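Local structure of o-succinylbenzoate synthase (Synechococcus elongatus, 2OZT) at residues P51-E56 and V243-L248; E196-P201 and Q205-L210; E222-V225 and E229-R232. The protein catalyses the dehydration of 2-succinyl-6-hydroxy-2,4-cyclohexadiene-1-carboxylate to 2-succinylbenzoate, a divalent-metal-dependent step on the way to phylloquinone. All coordinates share one frame; numbering follows the deposited sequence.

Contact 1: residues P51-E56 and V243-L248; sequences PGWGSE and VIKTAL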
loop_
_atom_site.group_PDB
_atom_site.type_symbol
_atom_site.label_atom_id
_atom_site.label_comp_id
_atom_site.label_asym_id
_atom_site.label_seq_id
_atom_site.Cartn_x
_atom_site.Cartn_y
_atom_site.Cartn_z
ATOM N N PRO A 51 -7.082 0.850 10.144
ATOM C CA PRO A 51 -6.900 1.216 11.551
ATOM C C PRO A 51 -5.417 1.282 11.942
ATOM O O PRO A 51 -4.652 0.344 11.659
ATOM C CB PRO A 51 -7.608 0.070 12.294
ATOM C CG PRO A 51 -8.802 -0.276 11.359
ATOM C CD PRO A 51 -8.064 -0.247 9.993
ATOM N N GLY A 52 -5.047 2.396 12.562
ATOM C CA GLY A 52 -3.673 2.592 13.001
ATOM C C GLY A 52 -2.831 3.371 12.020
ATOM O O GLY A 52 -1.806 3.920 12.406
ATOM N N TRP A 53 -3.264 3.445 10.755
ATOM C CA TRP A 53 -2.481 4.105 9.729
ATOM C C TRP A 53 -3.061 5.498 9.451
ATOM O O TRP A 53 -4.053 5.670 8.717
ATOM C CB TRP A 53 -2.407 3.246 8.467
ATOM C CG TRP A 53 -1.665 1.946 8.629
ATOM C CD1 TRP A 53 -2.031 0.882 9.423
ATOM C CD2 TRP A 53 -0.440 1.570 7.999
ATOM N NE1 TRP A 53 -1.122 -0.128 9.310
ATOM C CE2 TRP A 53 -0.121 0.264 8.450
ATOM C CE3 TRP A 53 0.422 2.200 7.086
ATOM C CZ2 TRP A 53 1.003 -0.428 8.029
ATOM C CZ3 TRP A 53 1.554 1.502 6.661
ATOM C CH2 TRP A 53 1.842 0.201 7.140
ATOM N N GLY A 54 -2.449 6.507 10.044
ATOM C CA GLY A 54 -2.996 7.854 10.021
ATOM C C GLY A 54 -4.198 8.082 10.930
ATOM O O GLY A 54 -4.606 7.197 11.700
ATOM N N SER A 55 -4.802 9.257 10.791
ATOM C CA SER A 55 -5.877 9.686 11.683
ATOM C C SER A 55 -7.280 9.443 11.151
ATOM O O SER A 55 -8.260 9.651 11.878
ATOM C CB SER A 55 -5.741 11.185 12.003
ATOM O OG SER A 55 -5.770 11.958 10.811
ATOM N N GLU A 56 -7.394 9.027 9.889
ATOM C CA GLU A 56 -8.742 8.853 9.331
ATOM C C GLU A 56 -9.373 7.586 9.901
ATOM O O GLU A 56 -8.723 6.516 10.000
ATOM C CB GLU A 56 -8.638 8.730 7.804
ATOM C CG GLU A 56 -9.971 8.485 7.112
ATOM C CD GLU A 56 -9.796 8.546 5.583
ATOM O OE1 GLU A 56 -8.667 8.262 5.127
ATOM O OE2 GLU A 56 -10.795 8.818 4.858
ATOM N N VAL A 243 6.676 3.976 -0.001
ATOM C CA VAL A 243 5.709 2.900 -0.282
ATOM C C VAL A 243 4.314 3.555 -0.236
ATOM O O VAL A 243 3.875 4.025 0.816
ATOM C CB VAL A 243 5.828 1.771 0.753
ATOM C CG1 VAL A 243 4.820 0.657 0.460
ATOM C CG2 VAL A 243 7.276 1.214 0.764
ATOM N N ILE A 244 3.659 3.648 -1.392
ATOM C CA ILE A 244 2.395 4.374 -1.509
ATOM C C ILE A 244 1.226 3.413 -1.426
ATOM O O ILE A 244 1.143 2.456 -2.233
ATOM C CB ILE A 244 2.338 5.041 -2.900
ATOM C CG1 ILE A 244 3.497 6.025 -3.122
ATOM C CG2 ILE A 244 0.974 5.760 -3.117
ATOM C CD1 ILE A 244 3.581 7.165 -2.080
ATOM N N LYS A 245 0.344 3.651 -0.452
ATOM C CA LYS A 245 -0.914 2.892 -0.373
ATOM C C LYS A 245 -1.999 3.742 -0.989
ATOM O O LYS A 245 -2.584 4.608 -0.348
ATOM C CB LYS A 245 -1.308 2.579 1.078
ATOM C CG LYS A 245 -0.436 1.487 1.745
ATOM C CD LYS A 245 1.047 1.875 2.048
ATOM C CE LYS A 245 1.192 3.070 2.988
ATOM N NZ LYS A 245 2.713 3.330 3.189
ATOM N N THR A 246 -2.213 3.507 -2.283
ATOM C CA THR A 246 -3.079 4.398 -3.053
ATOM C C THR A 246 -4.483 4.523 -2.437
ATOM O O THR A 246 -5.071 5.615 -2.468
ATOM C CB THR A 246 -3.111 3.928 -4.474
ATOM O OG1 THR A 246 -1.788 3.937 -5.018
ATOM C CG2 THR A 246 -3.971 4.819 -5.389
ATOM N N ALA A 247 -5.001 3.433 -1.887
ATOM C CA ALA A 247 -6.356 3.486 -1.330
ATOM C C ALA A 247 -6.453 4.393 -0.115
ATOM O O ALA A 247 -7.559 4.815 0.275
ATOM C CB ALA A 247 -6.823 2.068 -0.979
ATOM N N LEU A 248 -5.297 4.663 0.533
ATOM C CA LEU A 248 -5.291 5.475 1.762
ATOM C C LEU A 248 -4.812 6.911 1.569
ATOM O O LEU A 248 -4.839 7.710 2.498
ATOM C CB LEU A 248 -4.354 4.854 2.819
ATOM C CG LEU A 248 -4.535 3.367 3.060
ATOM C CD1 LEU A 248 -3.538 2.915 4.190
ATOM C CD2 LEU A 248 -6.020 3.067 3.438
HETATM O O HOH W 1 -6.242 7.031 5.079
#

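Contact 2: residues E196-P201 and Q205-L210; sequences EQPLPP and QALLSL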
loop_
_atom_site.group_PDB
_atom_site.type_symbol
_atom_site.label_atom_id
_atom_site.label_comp_id
_atom_site.label_asym_id
_atom_site.label_seq_id
_atom_site.Cartn_x
_atom_site.Cartn_y
_atom_site.Cartn_z
ATOM N N GLU A 196 12.957 -1.281 4.861
ATOM C CA GLU A 196 11.688 -0.571 4.970
ATOM C C GLU A 196 11.384 -0.192 6.412
ATOM O O GLU A 196 11.444 -1.062 7.300
ATOM C CB GLU A 196 10.558 -1.438 4.415
ATOM C CG GLU A 196 9.217 -0.739 4.304
ATOM C CD GLU A 196 8.229 -1.616 3.562
ATOM O OE1 GLU A 196 8.635 -2.685 3.095
ATOM O OE2 GLU A 196 7.060 -1.211 3.411
ATOM N N GLN A 197 11.181 1.111 6.657
ATOM C CA GLN A 197 10.768 1.617 7.981
ATOM C C GLN A 197 11.649 1.092 9.141
ATOM O O GLN A 197 11.159 0.409 10.030
ATOM C CB GLN A 197 9.260 1.399 8.218
ATOM C CG GLN A 197 8.693 2.348 9.282
ATOM C CD GLN A 197 8.476 3.744 8.772
ATOM O OE1 GLN A 197 7.953 3.944 7.654
ATOM N NE2 GLN A 197 8.865 4.750 9.555
ATOM N N PRO A 198 12.938 1.441 9.112
ATOM C CA PRO A 198 13.760 0.901 10.204
ATOM C C PRO A 198 13.368 1.446 11.565
ATOM O O PRO A 198 13.491 0.715 12.573
ATOM C CB PRO A 198 15.175 1.319 9.818
ATOM C CG PRO A 198 15.023 2.499 8.918
ATOM C CD PRO A 198 13.742 2.169 8.126
ATOM N N LEU A 199 12.851 2.663 11.613
ATOM C CA LEU A 199 12.492 3.304 12.898
ATOM C C LEU A 199 11.032 3.680 12.858
ATOM O O LEU A 199 10.491 3.856 11.763
ATOM C CB LEU A 199 13.352 4.562 13.138
ATOM C CG LEU A 199 14.880 4.391 13.154
ATOM C CD1 LEU A 199 15.538 5.756 13.254
ATOM C CD2 LEU A 199 15.246 3.512 14.336
ATOM N N PRO A 200 10.409 3.851 14.028
ATOM C CA PRO A 200 9.004 4.282 14.039
ATOM C C PRO A 200 8.891 5.705 13.511
ATOM O O PRO A 200 9.838 6.467 13.519
ATOM C CB PRO A 200 8.589 4.192 15.516
ATOM C CG PRO A 200 9.866 4.157 16.302
ATOM C CD PRO A 200 10.975 3.661 15.383
ATOM N N PRO A 201 7.713 6.062 12.964
ATOM C CA PRO A 201 7.517 7.362 12.359
ATOM C C PRO A 201 7.818 8.552 13.237
ATOM O O PRO A 201 8.161 9.589 12.698
ATOM C CB PRO A 201 6.044 7.355 11.984
ATOM C CG PRO A 201 5.737 5.925 11.788
ATOM C CD PRO A 201 6.558 5.170 12.782
ATOM N N GLN A 205 13.689 12.534 12.533
ATOM C CA GLN A 205 15.009 13.115 12.347
ATOM C C GLN A 205 16.074 12.060 12.184
ATOM O O GLN A 205 16.973 12.203 11.330
ATOM C CB GLN A 205 15.396 14.051 13.495
ATOM C CG GLN A 205 14.345 15.089 13.811
ATOM C CD GLN A 205 13.410 14.717 14.975
ATOM O OE1 GLN A 205 12.948 13.559 15.135
ATOM N NE2 GLN A 205 13.123 15.725 15.810
ATOM N N ALA A 206 15.988 10.986 12.975
ATOM C CA ALA A 206 16.962 9.913 12.835
ATOM C C ALA A 206 16.753 9.122 11.524
ATOM O O ALA A 206 17.704 8.669 10.896
ATOM C CB ALA A 206 16.917 9.003 14.053
ATOM N N LEU A 207 15.495 8.999 11.101
ATOM C CA LEU A 207 15.230 8.276 9.860
ATOM C C LEU A 207 15.867 9.030 8.708
ATOM O O LEU A 207 16.497 8.444 7.845
ATOM C CB LEU A 207 13.718 8.245 9.589
ATOM C CG LEU A 207 12.876 7.112 10.167
ATOM C CD1 LEU A 207 11.424 7.416 9.960
ATOM C CD2 LEU A 207 13.260 5.800 9.478
ATOM N N LEU A 208 15.683 10.354 8.723
ATOM C CA LEU A 208 16.271 11.189 7.682
ATOM C C LEU A 208 17.806 11.134 7.681
ATOM O O LEU A 208 18.447 10.910 6.651
ATOM C CB LEU A 208 15.740 12.612 7.808
ATOM C CG LEU A 208 16.219 13.611 6.754
ATOM C CD1 LEU A 208 15.752 13.217 5.323
ATOM C CD2 LEU A 208 15.731 15.033 7.130
ATOM N N SER A 209 18.401 11.276 8.878
ATOM C CA SER A 209 19.851 11.224 9.001
ATOM C C SER A 209 20.433 9.872 8.559
ATOM O O SER A 209 21.417 9.816 7.841
ATOM C CB SER A 209 20.283 11.516 10.444
ATOM O OG SER A 209 21.691 11.455 10.486
ATOM N N LEU A 210 19.768 8.776 8.950
ATOM C CA LEU A 210 20.191 7.468 8.466
ATOM C C LEU A 210 20.134 7.412 6.934
ATOM O O LEU A 210 21.072 6.988 6.289
ATOM C CB LEU A 210 19.303 6.352 9.037
ATOM C CG LEU A 210 19.574 5.912 10.478
ATOM C CD1 LEU A 210 18.449 4.981 10.935
ATOM C CD2 LEU A 210 20.967 5.253 10.587
#

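Contact 3: residues E222-V225 and E229-R232; sequences ESVV and EVQR. With NA (sodium ion), chain D.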
loop_
_atom_site.group_PDB
_atom_site.type_symbol
_atom_site.label_atom_id
_atom_site.label_comp_id
_atom_site.label_asym_id
_atom_site.label_seq_id
_atom_site.Cartn_x
_atom_site.Cartn_y
_atom_site.Cartn_z
ATOM N N GLU A 222 5.036 3.121 7.075
ATOM C CA GLU A 222 4.194 3.685 8.122
ATOM C C GLU A 222 4.297 5.197 8.165
ATOM O O GLU A 222 3.313 5.883 8.515
ATOM C CB GLU A 222 4.591 3.080 9.480
ATOM C CG GLU A 222 4.156 1.603 9.697
ATOM C CD GLU A 222 5.110 0.524 9.186
ATOM O OE1 GLU A 222 6.028 0.825 8.399
ATOM O OE2 GLU A 222 4.904 -0.688 9.548
ATOM N N SER A 223 5.446 5.742 7.758
ATOM C CA SER A 223 5.622 7.186 7.754
ATOM C C SER A 223 4.856 7.922 6.664
ATOM O O SER A 223 4.697 9.163 6.765
ATOM C CB SER A 223 7.107 7.553 7.608
ATOM O OG SER A 223 7.842 7.329 8.820
ATOM N N VAL A 224 4.467 7.192 5.609
ATOM C CA VAL A 224 3.815 7.832 4.462
ATOM C C VAL A 224 2.478 7.182 4.114
ATOM O O VAL A 224 2.410 6.231 3.358
ATOM C CB VAL A 224 4.740 7.990 3.221
ATOM C CG1 VAL A 224 5.847 9.045 3.505
ATOM C CG2 VAL A 224 5.392 6.671 2.790
ATOM N N VAL A 225 1.428 7.705 4.708
ATOM C CA VAL A 225 0.071 7.226 4.443
ATOM C C VAL A 225 -0.637 8.188 3.470
ATOM O O VAL A 225 -1.075 7.799 2.371
ATOM C CB VAL A 225 -0.684 7.062 5.770
ATOM C CG1 VAL A 225 -2.162 6.658 5.518
ATOM C CG2 VAL A 225 0.052 6.020 6.663
ATOM N N GLU A 229 1.724 13.655 4.024
ATOM C CA GLU A 229 2.934 13.062 4.594
ATOM C C GLU A 229 3.958 12.855 3.506
ATOM O O GLU A 229 5.145 13.099 3.731
ATOM C CB GLU A 229 2.607 11.727 5.261
ATOM C CG GLU A 229 1.831 11.932 6.556
ATOM C CD GLU A 229 1.478 10.634 7.248
ATOM O OE1 GLU A 229 1.052 9.706 6.557
ATOM O OE2 GLU A 229 1.606 10.536 8.491
ATOM N N VAL A 230 3.553 12.373 2.338
ATOM C CA VAL A 230 4.497 12.243 1.221
ATOM C C VAL A 230 5.137 13.586 0.892
ATOM O O VAL A 230 6.362 13.690 0.748
ATOM C CB VAL A 230 3.848 11.619 -0.037
ATOM C CG1 VAL A 230 4.826 11.563 -1.215
ATOM C CG2 VAL A 230 3.320 10.177 0.280
ATOM N N GLN A 231 4.292 14.616 0.759
ATOM C CA GLN A 231 4.831 15.944 0.443
ATOM C C GLN A 231 5.804 16.421 1.522
ATOM O O GLN A 231 6.844 17.002 1.184
ATOM C CB GLN A 231 3.689 16.947 0.261
ATOM C CG GLN A 231 4.212 18.350 -0.055
ATOM C CD GLN A 231 3.140 19.338 -0.294
ATOM O OE1 GLN A 231 2.539 19.358 -1.372
ATOM N NE2 GLN A 231 2.911 20.216 0.685
ATOM N N ARG A 232 5.460 16.226 2.800
ATOM C CA ARG A 232 6.398 16.615 3.885
ATOM C C ARG A 232 7.795 15.966 3.729
ATOM O O ARG A 232 8.858 16.611 3.913
ATOM C CB ARG A 232 5.784 16.289 5.246
ATOM C CG ARG A 232 6.664 16.608 6.449
ATOM C CD ARG A 232 5.874 16.383 7.763
ATOM N NE ARG A 232 4.733 17.315 7.858
ATOM C CZ ARG A 232 3.444 16.981 7.773
ATOM N NH1 ARG A 232 3.078 15.712 7.644
ATOM N NH2 ARG A 232 2.501 17.926 7.843
HETATM NA NA NA D . 6.982 -1.187 6.902
HETATM O O HOH W 2 2.569 8.261 9.739
#

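Contact 1: residues P51-E56 and V243-L248
Trp53 and Lys245 meet where the indole, reaching in from the 51-56 loop, approaches the bent aliphatic chain of the lysine. The closest pair is Trp53 CZ3 and Lys245 CE, 4.0 Å apart, and the two side chains cross at about a right angle; the methylene comes to the ring obliquely. Behind this, Trp53 CB packs on Leu248 CD1 at 4.4 Å, so the apolar part of the contact is slight and rests on the one tryptophan.

Polar interactions fix the lysine rather than join the segments directly. Bends at chi2 (69°) and chi3 (60°) fold its chain back along its own strand, and NZ donates to Val243 O at 2.7 Å from above the carbonyl plane. NZ also forms a salt bridge with Asp221 and a hydrogen bond to Val224 O; three oxygens thus grip the group that is predicted to act as the proton acceptor. A water supplies the other polar link, lying 2.7 Å from Glu56 OE1 and 3.0 Å from Leu248 O.

The loop follows strand 42-47 of the N-terminal domain and precedes helix 58-67, whereas Val243 and Ile244 belong to strand 241-244 of the barrel domain, between strands 218-220 and 268-270. The contact therefore joins the two domains of an enolase-superfamily enzyme, with helix 85-97 covering Thr246 and Ala247.

Contact 2: residues E196-P201 and Q205-L210
This is an apolar contact within one beta-alpha unit of the barrel domain: the loop leaving strand 192-196 folds against helix 204-213. Leu207 is its centre. Its CD2 methyl lies 3.8 Å from Pro198 CG and 3.9 Å from Leu199 CB, while CD1 turns to the amide of Gln197, with NE2 at 3.7 Å. Leu199 lies against the residues that flank Leu207 on the helix. With CG anti to its carbonyl carbon (chi1 -58°), it brings CD1 to 3.6 Å from Ala206 CB and 3.8 Å from Leu210 CD1, one turn on, and crosses Leu210 at about a right angle.

No hydrogen bond joins residues 196-201 to residues 205-210; the loop is braced from within. Gln197 NE2 donates to Leu199 O at 2.9 Å, the acceptor lying close to the amide plane. The same nitrogen bonds Ser223 OG and OE1 accepts from Asp221 N, which satisfies the buried amide and fixes its rotation. Glu196, a magnesium ligand, ends the strand, and the Gln197 side chain lies about 4 Å from the bound sodium.

Helix 174-187 contributes Ala177 against Leu199 and Asn178 against Leu210; strand 218-220 contributes Ile218 against Pro198 and Leu220 against Leu207.

Contact 3: residues E222-V225 and E229-R232
Glu229 reaches back from the first turn of helix 227-235 to the loop of residues 222-225, and its carboxylate is the main link between them; its own backbone N is hydrogen-bonded to Ser226 OG. OE1 accepts the backbone N-H of Val225 at 2.8 Å, with an N-H...O angle of 156°, and is met nearly along its C-O axis. CG stands anti to the carbonyl carbon (chi1 -72°) and the chain is extended beyond it, which carries the acid alongside Val225, the two side chains pointing the same way. This is the close-packed part: OE1 is also 3.3 Å from Val225 CB, and the carboxylate carbon CD lies 3.6 Å from Ser223 O. Next to it, Val224 CB packs on Val230 CG2 at 3.9 Å. Phe242 touches both valines, and Trp233 adds to the cover of Val224.

The other carboxylate oxygen belongs to a looser, water-mediated side. OE2 accepts a hydrogen bond from a water 2.8 Å away, and that water donates as well to Glu222 O, so the loop is held at two points by one acid. Replacing Glu229 by an alanine would take away the acceptor of the Val225 N-H and is likely to leave that buried N-H and the water without their mate, letting the loop shift against the helix.

At the far end of the loop, Glu222 OE1 binds the sodium ion at 2.7 Å and completes its site with Asp167 and Asp221, two of the magnesium ligands. The loop follows strand 218-220 of a barrel of the enolase superfamily, in which the active site lies at the C-terminal ends of the barrel strands.

All three contacts border the metal site at the C-terminal ends of the barrel strands. Contacts 1 and 3 are the closer pair, their centres about 9 Å apart: Trp53 CH2 packs on Glu222 CG at 3.7 Å, bringing the N-terminal domain up to a sodium ligand, and Ile244 CD1 meets Val230 CG2 at 3.8 Å. Contact 2, with its centre about 12 Å from that of contact 3, joins it through Leu207 CD1, 3.8 Å from Ser223 OG, and Pro201 CA, 3.6 Å from the same hydroxyl. Contacts 1 and 2 lie about 18 Å apart between centres, yet Val243 CG2 comes within 3.6 Å of OE2 of the magnesium ligand Glu196.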